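Local atomic coordinates of SusD superfamily protein (Bacteroides thetaiotaomicron, PDB entry 3MCX), a protein that is of unknown biochemical function but, as a zinc-binding SusD family protein of the Bacteroides outer membrane, probably takes part in capturing glycans at the cell surface. Residues A[79-82]-A[83-87]; A[91-94]-A[95-98]; A[418-421]-A[422-426]. All blocks are in the same frame, centred on the assembly; numbering follows the deposited sequence.

Interaction 1: residues A[79-82]-A[83-87]; sequences SDNL and NIVLP
Asp80 reaches forward to Asn83 with both carboxylate oxygens and so starts helix 81-106. It stands at the N-cap, and its side chain provides two polar links. Asp80 OD1 accepts from the backbone N of Asn83 (2.9 Å), the donor lying above the carboxylate plane. Asp80 OD2 is met by Asn83 ND2 (3.1 Å) from the syn side but well out of the carboxylate plane, the oxygen lying close to the plane of the amide; the two groups are turned 51° apart. With CG anti to its own N (chi1 -167°), Asp80 brings its carboxylate level with Asn83. OD2 also accepts from Gly65 N, while ND2 gives to Lys66 O, so the pair pins the preceding chain as well.

The backbone bonds follow a wider, pi-type turn. Asp80 O receives Val85 N at 3.0 Å and Ile84 N at 2.9 Å, and Asn81 O receives Leu86 N. Pro87, being a proline, has no N-H for Leu82 O; its CD lies 3.3 Å from that oxygen instead, and the helix kinks here.

The amide of Asn81 packs against carbon atoms of the next turn: Asn81 OD1 lies 3.6 Å from Val85 CB, and Asn81 ND2 rests against Leu86 CD1.

Chemically, a short acidic side chain suits this place because its charge would probably be stabilised by the first-turn amide and the helix dipole, and both its oxygens find donors although the residue is buried.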
# COMPACT_ATOMS: atom_id res chain seq x y z
N SER A 79 -12.09 -19.71 1.10
CA SER A 79 -11.79 -20.44 2.31
C SER A 79 -10.39 -20.12 2.89
O SER A 79 -10.06 -20.68 3.95
CB SER A 79 -11.87 -21.92 2.03
OG SER A 79 -10.95 -22.25 1.00
N ASP A 80 -9.59 -19.30 2.23
CA ASP A 80 -8.18 -19.14 2.62
C ASP A 80 -8.08 -18.30 3.90
O ASP A 80 -8.40 -17.11 3.90
CB ASP A 80 -7.42 -18.53 1.46
CG ASP A 80 -5.91 -18.59 1.62
OD1 ASP A 80 -5.44 -18.25 2.74
OD2 ASP A 80 -5.21 -18.92 0.62
N ASN A 81 -7.66 -18.92 5.00
CA ASN A 81 -7.62 -18.19 6.25
C ASN A 81 -6.56 -17.09 6.26
O ASN A 81 -6.83 -15.95 6.61
CB ASN A 81 -7.41 -19.14 7.42
CG ASN A 81 -7.54 -18.43 8.75
OD1 ASN A 81 -8.66 -18.01 9.12
ND2 ASN A 81 -6.43 -18.30 9.47
N LEU A 82 -5.33 -17.46 5.89
CA LEU A 82 -4.25 -16.52 5.88
C LEU A 82 -4.49 -15.33 4.96
O LEU A 82 -4.15 -14.19 5.29
CB LEU A 82 -2.94 -17.21 5.51
CG LEU A 82 -1.67 -16.39 5.65
CD1 LEU A 82 -1.24 -16.29 7.11
CD2 LEU A 82 -0.51 -16.97 4.80
N ASN A 83 -5.07 -15.61 3.80
CA ASN A 83 -5.09 -14.61 2.74
C ASN A 83 -6.41 -13.93 2.49
O ASN A 83 -6.44 -12.92 1.79
CB ASN A 83 -4.59 -15.27 1.47
CG ASN A 83 -3.15 -15.75 1.61
OD1 ASN A 83 -2.33 -14.98 2.10
ND2 ASN A 83 -2.86 -16.97 1.19
N ILE A 84 -7.48 -14.46 3.05
CA ILE A 84 -8.82 -13.90 2.84
C ILE A 84 -9.53 -13.64 4.17
O ILE A 84 -9.91 -12.49 4.44
CB ILE A 84 -9.66 -14.81 1.94
CG1 ILE A 84 -9.07 -14.90 0.52
CG2 ILE A 84 -11.14 -14.37 1.88
CD1 ILE A 84 -9.06 -13.58 -0.27
N VAL A 85 -9.68 -14.65 5.00
CA VAL A 85 -10.42 -14.48 6.25
C VAL A 85 -9.71 -13.48 7.16
O VAL A 85 -10.31 -12.54 7.67
CB VAL A 85 -10.62 -15.81 6.98
CG1 VAL A 85 -11.40 -15.63 8.29
CG2 VAL A 85 -11.38 -16.81 6.10
N LEU A 86 -8.41 -13.68 7.41
CA LEU A 86 -7.71 -12.80 8.34
C LEU A 86 -7.62 -11.34 7.82
O LEU A 86 -7.90 -10.42 8.59
CB LEU A 86 -6.32 -13.40 8.67
CG LEU A 86 -6.35 -14.53 9.69
CD1 LEU A 86 -4.96 -15.13 9.79
CD2 LEU A 86 -6.86 -14.04 11.07
N PRO A 87 -7.24 -11.12 6.55
CA PRO A 87 -7.19 -9.72 6.10
C PRO A 87 -8.52 -8.99 6.13
O PRO A 87 -8.54 -7.80 6.43
CB PRO A 87 -6.58 -9.82 4.70
CG PRO A 87 -5.78 -11.13 4.74
CD PRO A 87 -6.62 -12.03 5.58

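Interaction 2: residues A[91-94]-A[95-98]; sequences VYKV and IRQT
The ring of Tyr92 overlaps the end of Ile95, its CD1 4.1 Å from the isoleucine CD1. The two side chains run alongside each other in the same direction, and the methyl meets the ring obliquely. Val91 CG1 touches the same methyl, Ile95 CD1, at 4.3 Å, so one branch of Ile95 serves two neighbours of the preceding turn. The longer branch of an isoleucine suits this place, since its terminal methyl reaches both neighbours: chi1 -72° sets CG1 anti to its carbonyl carbon, and the extended second torsion carries CD1 back alongside both residues.

The outer face is polar. In the modelled one of two conformers, the guanidinium of Arg96 folds back over Lys93, whose CA lies 3.8 Å above its plane; the bend at chi3 makes this possible. Lys93 stretches out fully beside Gln97, Lys93 CE 3.9 Å from Gln97 NE2, and the lysine amine keeps away from the arginine.

Between them runs an ordinary alpha-helical ladder, in which Ile95, Arg96, Gln97 and Thr98 each donate to the carbonyl four residues earlier. Thr98 adds OG1 to Ile95 O at 2.7 Å: its hydroxyl, held between the backbone N and the carbonyl carbon, is thereby satisfied within the helix although buried.

This part of helix 81-106 packs against two others, with Val94 touching both. Val91, Val94 and Thr98 lean on helix 115-140, while Lys93, Val94 and Gln97 face helix 21-36; Tyr92 touches Leu136 and sends its hydroxyl to Pro155 O in a loop.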
# COMPACT_ATOMS: atom_id res chain seq x y z
N VAL A 91 -9.07 -5.94 9.22
CA VAL A 91 -9.38 -4.56 8.86
C VAL A 91 -10.73 -4.15 9.43
O VAL A 91 -10.88 -3.04 9.94
CB VAL A 91 -9.22 -4.28 7.36
CG1 VAL A 91 -9.58 -2.83 7.08
CG2 VAL A 91 -7.77 -4.55 6.93
N TYR A 92 -11.71 -5.06 9.42
CA TYR A 92 -12.99 -4.74 10.06
C TYR A 92 -12.85 -4.53 11.57
O TYR A 92 -13.57 -3.75 12.16
CB TYR A 92 -14.08 -5.77 9.71
CG TYR A 92 -14.79 -5.41 8.44
CD1 TYR A 92 -15.60 -4.30 8.40
CD2 TYR A 92 -14.60 -6.15 7.27
CE1 TYR A 92 -16.23 -3.94 7.23
CE2 TYR A 92 -15.21 -5.80 6.11
CZ TYR A 92 -16.03 -4.68 6.08
OH TYR A 92 -16.59 -4.29 4.89
N LYS A 93 -11.93 -5.25 12.22
CA LYS A 93 -11.68 -5.02 13.64
C LYS A 93 -11.18 -3.59 13.86
O LYS A 93 -11.62 -2.92 14.79
CB LYS A 93 -10.68 -6.05 14.20
CG LYS A 93 -10.51 -6.00 15.72
CD LYS A 93 -9.59 -7.19 16.12
CE LYS A 93 -9.22 -7.20 17.59
NZ LYS A 93 -8.18 -8.30 17.78
N VAL A 94 -10.24 -3.15 13.01
CA VAL A 94 -9.77 -1.78 13.11
C VAL A 94 -10.94 -0.81 12.90
O VAL A 94 -11.09 0.15 13.66
CB VAL A 94 -8.66 -1.47 12.13
CG1 VAL A 94 -8.41 0.06 12.04
CG2 VAL A 94 -7.37 -2.21 12.55
N ILE A 95 -11.79 -1.04 11.90
CA ILE A 95 -12.93 -0.15 11.65
C ILE A 95 -13.84 -0.09 12.89
O ILE A 95 -14.23 0.99 13.35
CB ILE A 95 -13.70 -0.59 10.40
CG1 ILE A 95 -12.87 -0.27 9.16
CG2 ILE A 95 -15.10 0.07 10.37
CD1 ILE A 95 -13.38 -0.89 7.86
N ARG A 96 -14.12 -1.24 13.44
CA ARG A 96 -14.96 -1.30 14.63
C ARG A 96 -14.37 -0.51 15.79
O ARG A 96 -15.07 0.20 16.48
CB ARG A 96 -15.30 -2.74 14.98
CG ARG A 96 -16.17 -3.37 13.89
CD ARG A 96 -16.60 -4.79 14.17
NE ARG A 96 -15.68 -5.61 14.94
CZ ARG A 96 -15.08 -6.66 14.41
NH1 ARG A 96 -15.34 -6.94 13.16
NH2 ARG A 96 -14.27 -7.38 15.11
N GLN A 97 -13.08 -0.64 16.00
CA GLN A 97 -12.42 0.12 17.05
C GLN A 97 -12.47 1.63 16.79
O GLN A 97 -12.69 2.41 17.71
CB GLN A 97 -10.99 -0.36 17.25
CG GLN A 97 -10.94 -1.79 17.83
CD GLN A 97 -9.56 -2.20 18.31
OE1 GLN A 97 -8.62 -1.42 18.30
NE2 GLN A 97 -9.45 -3.46 18.74
N THR A 98 -12.26 2.04 15.54
CA THR A 98 -12.41 3.46 15.21
C THR A 98 -13.83 3.95 15.50
O THR A 98 -14.01 5.06 16.04
CB THR A 98 -12.02 3.87 13.77
OG1 THR A 98 -12.90 3.30 12.77
CG2 THR A 98 -10.56 3.52 13.46

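Interaction 3: residues A[418-421]-A[422-426]; sequences GEVF and YDYLR
Leu425 lays its CD1 over one face of the Phe421 ring, a CH-pi contact 3.8 Å from the centroid and 14° off the ring normal, inside the short helix 420-426 of a mainly helical SusD fold. The first turn is wound tightly: Tyr422, Asp423 and Tyr424 make weak bonds to the carbonyls three residues back, and only Leu425 N to Phe421 O (3.2 Å) has the regular alpha-helical spacing across the contact. Phe421 has CG anti to its N (chi1 -178°), which swings the ring out beside Tyr422 as well as against Leu425. The two rings cross obliquely, planes 56° apart, with Phe421 CD2 above a face of Tyr422 near its rim. Gly418 O sits at the edge of the tyrosine ring, and Arg138 adds a cation-pi contact to it. On a neighbouring face of the helix Val420 lies alongside Tyr424, Val420 CG1 3.8 Å from Tyr424 CE1 at the ring edge. Flat residues suit this buried place, each offering a face or an edge to aliphatic groups.

Asp423 links the helix to its surroundings: Arg426 NH2 meets Asp423 OD1 from above the carboxylate plane in a salt bridge of 2.8 Å, a guanidinium face lying over Asp423 CA, and OD2 pairs with Arg410 NE. Replacing this aspartate by an alanine takes away both oxygens and is likely to leave Arg426 and Arg410, like charges close together, without their shared carboxylate, although Arg426 would keep Glu365. Glu419, paired chiefly with Arg138, reaches Arg426 through water: Glu419 OE1 accepts at 2.7 Å from a water that accepts weakly from Arg426 NH1.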
# COMPACT_ATOMS: atom_id res chain seq x y z
N GLY A 418 3.59 -1.60 -2.16
CA GLY A 418 2.19 -1.99 -2.11
C GLY A 418 1.23 -1.31 -3.05
O GLY A 418 0.03 -1.52 -2.93
N GLU A 419 1.72 -0.53 -4.03
CA GLU A 419 0.84 0.27 -4.88
C GLU A 419 0.86 -0.07 -6.37
O GLU A 419 -0.10 0.27 -7.06
CB GLU A 419 1.12 1.76 -4.74
CG GLU A 419 0.72 2.32 -3.40
CD GLU A 419 -0.74 2.22 -3.14
OE1 GLU A 419 -1.52 2.53 -4.08
OE2 GLU A 419 -1.14 1.79 -2.05
N VAL A 420 1.94 -0.64 -6.89
CA VAL A 420 2.07 -0.79 -8.33
C VAL A 420 0.92 -1.52 -9.03
O VAL A 420 0.55 -1.15 -10.15
CB VAL A 420 3.47 -1.37 -8.69
CG1 VAL A 420 3.53 -2.01 -10.08
CG2 VAL A 420 4.50 -0.26 -8.52
N PHE A 421 0.34 -2.53 -8.40
CA PHE A 421 -0.84 -3.19 -8.99
C PHE A 421 -1.90 -2.20 -9.46
O PHE A 421 -2.44 -2.30 -10.55
CB PHE A 421 -1.41 -4.10 -7.89
CG PHE A 421 -2.61 -4.94 -8.26
CD1 PHE A 421 -2.74 -5.57 -9.47
CD2 PHE A 421 -3.60 -5.17 -7.29
CE1 PHE A 421 -3.80 -6.40 -9.72
CE2 PHE A 421 -4.67 -5.98 -7.56
CZ PHE A 421 -4.76 -6.60 -8.75
N TYR A 422 -2.19 -1.26 -8.58
CA TYR A 422 -3.27 -0.27 -8.83
C TYR A 422 -2.93 0.66 -9.99
O TYR A 422 -3.83 1.13 -10.68
CB TYR A 422 -3.56 0.48 -7.53
CG TYR A 422 -3.91 -0.49 -6.44
CD1 TYR A 422 -5.10 -1.23 -6.52
CD2 TYR A 422 -3.00 -0.79 -5.43
CE1 TYR A 422 -5.43 -2.16 -5.59
CE2 TYR A 422 -3.32 -1.78 -4.47
CZ TYR A 422 -4.53 -2.45 -4.58
OH TYR A 422 -4.86 -3.44 -3.65
N ASP A 423 -1.63 0.88 -10.23
CA ASP A 423 -1.18 1.65 -11.41
C ASP A 423 -1.72 1.04 -12.70
O ASP A 423 -2.13 1.75 -13.61
CB ASP A 423 0.35 1.70 -11.51
CG ASP A 423 1.02 2.36 -10.34
OD1 ASP A 423 0.37 2.79 -9.36
OD2 ASP A 423 2.27 2.49 -10.42
N TYR A 424 -1.68 -0.29 -12.80
CA TYR A 424 -2.20 -0.96 -13.97
C TYR A 424 -3.72 -0.85 -13.98
O TYR A 424 -4.32 -0.48 -14.99
CB TYR A 424 -1.83 -2.44 -13.97
CG TYR A 424 -0.37 -2.72 -14.23
CD1 TYR A 424 0.53 -2.70 -13.17
CD2 TYR A 424 0.10 -3.03 -15.50
CE1 TYR A 424 1.88 -2.96 -13.41
CE2 TYR A 424 1.43 -3.29 -15.72
CZ TYR A 424 2.31 -3.29 -14.65
OH TYR A 424 3.66 -3.55 -14.87
N LEU A 425 -4.36 -1.14 -12.84
CA LEU A 425 -5.82 -1.23 -12.80
C LEU A 425 -6.46 0.10 -13.20
O LEU A 425 -7.37 0.12 -14.05
CB LEU A 425 -6.29 -1.65 -11.42
CG LEU A 425 -5.81 -3.03 -10.92
CD1 LEU A 425 -6.38 -3.33 -9.52
CD2 LEU A 425 -6.13 -4.14 -11.95
N ARG A 426 -6.02 1.19 -12.58
CA ARG A 426 -6.69 2.48 -12.86
C ARG A 426 -6.45 3.02 -14.26
O ARG A 426 -7.17 3.89 -14.74
CB ARG A 426 -6.32 3.55 -11.84
CG ARG A 426 -4.89 4.02 -11.89
CD ARG A 426 -4.66 5.20 -10.96
NE ARG A 426 -3.22 5.45 -10.89
CZ ARG A 426 -2.39 4.83 -10.04
NH1 ARG A 426 -2.82 3.97 -9.14
NH2 ARG A 426 -1.09 5.11 -10.10
O HOH W 1 -2.10 3.91 -6.35

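Overall arrangement
All three contacts are local and lie in series along the chain, each between adjoining segments, so none closes a long loop and none nests in or crosses another. The first two share helix 81-106: interaction 1 starts it, and interaction 2, with its centre about 17 Å from that of interaction 1, lies in its middle portion. Interaction 1 ties the beginning of the helix to the chain of residues 65-71 and to helix 44-51, whereas interaction 2 packs the helix against helices 21-36 and 115-140. More than 300 residues later, residues 418-426 form a separate short helix nearer the centre of the chain, about 11 Å by nearest atoms from either earlier contact, joining helices 201-214 and 403-414.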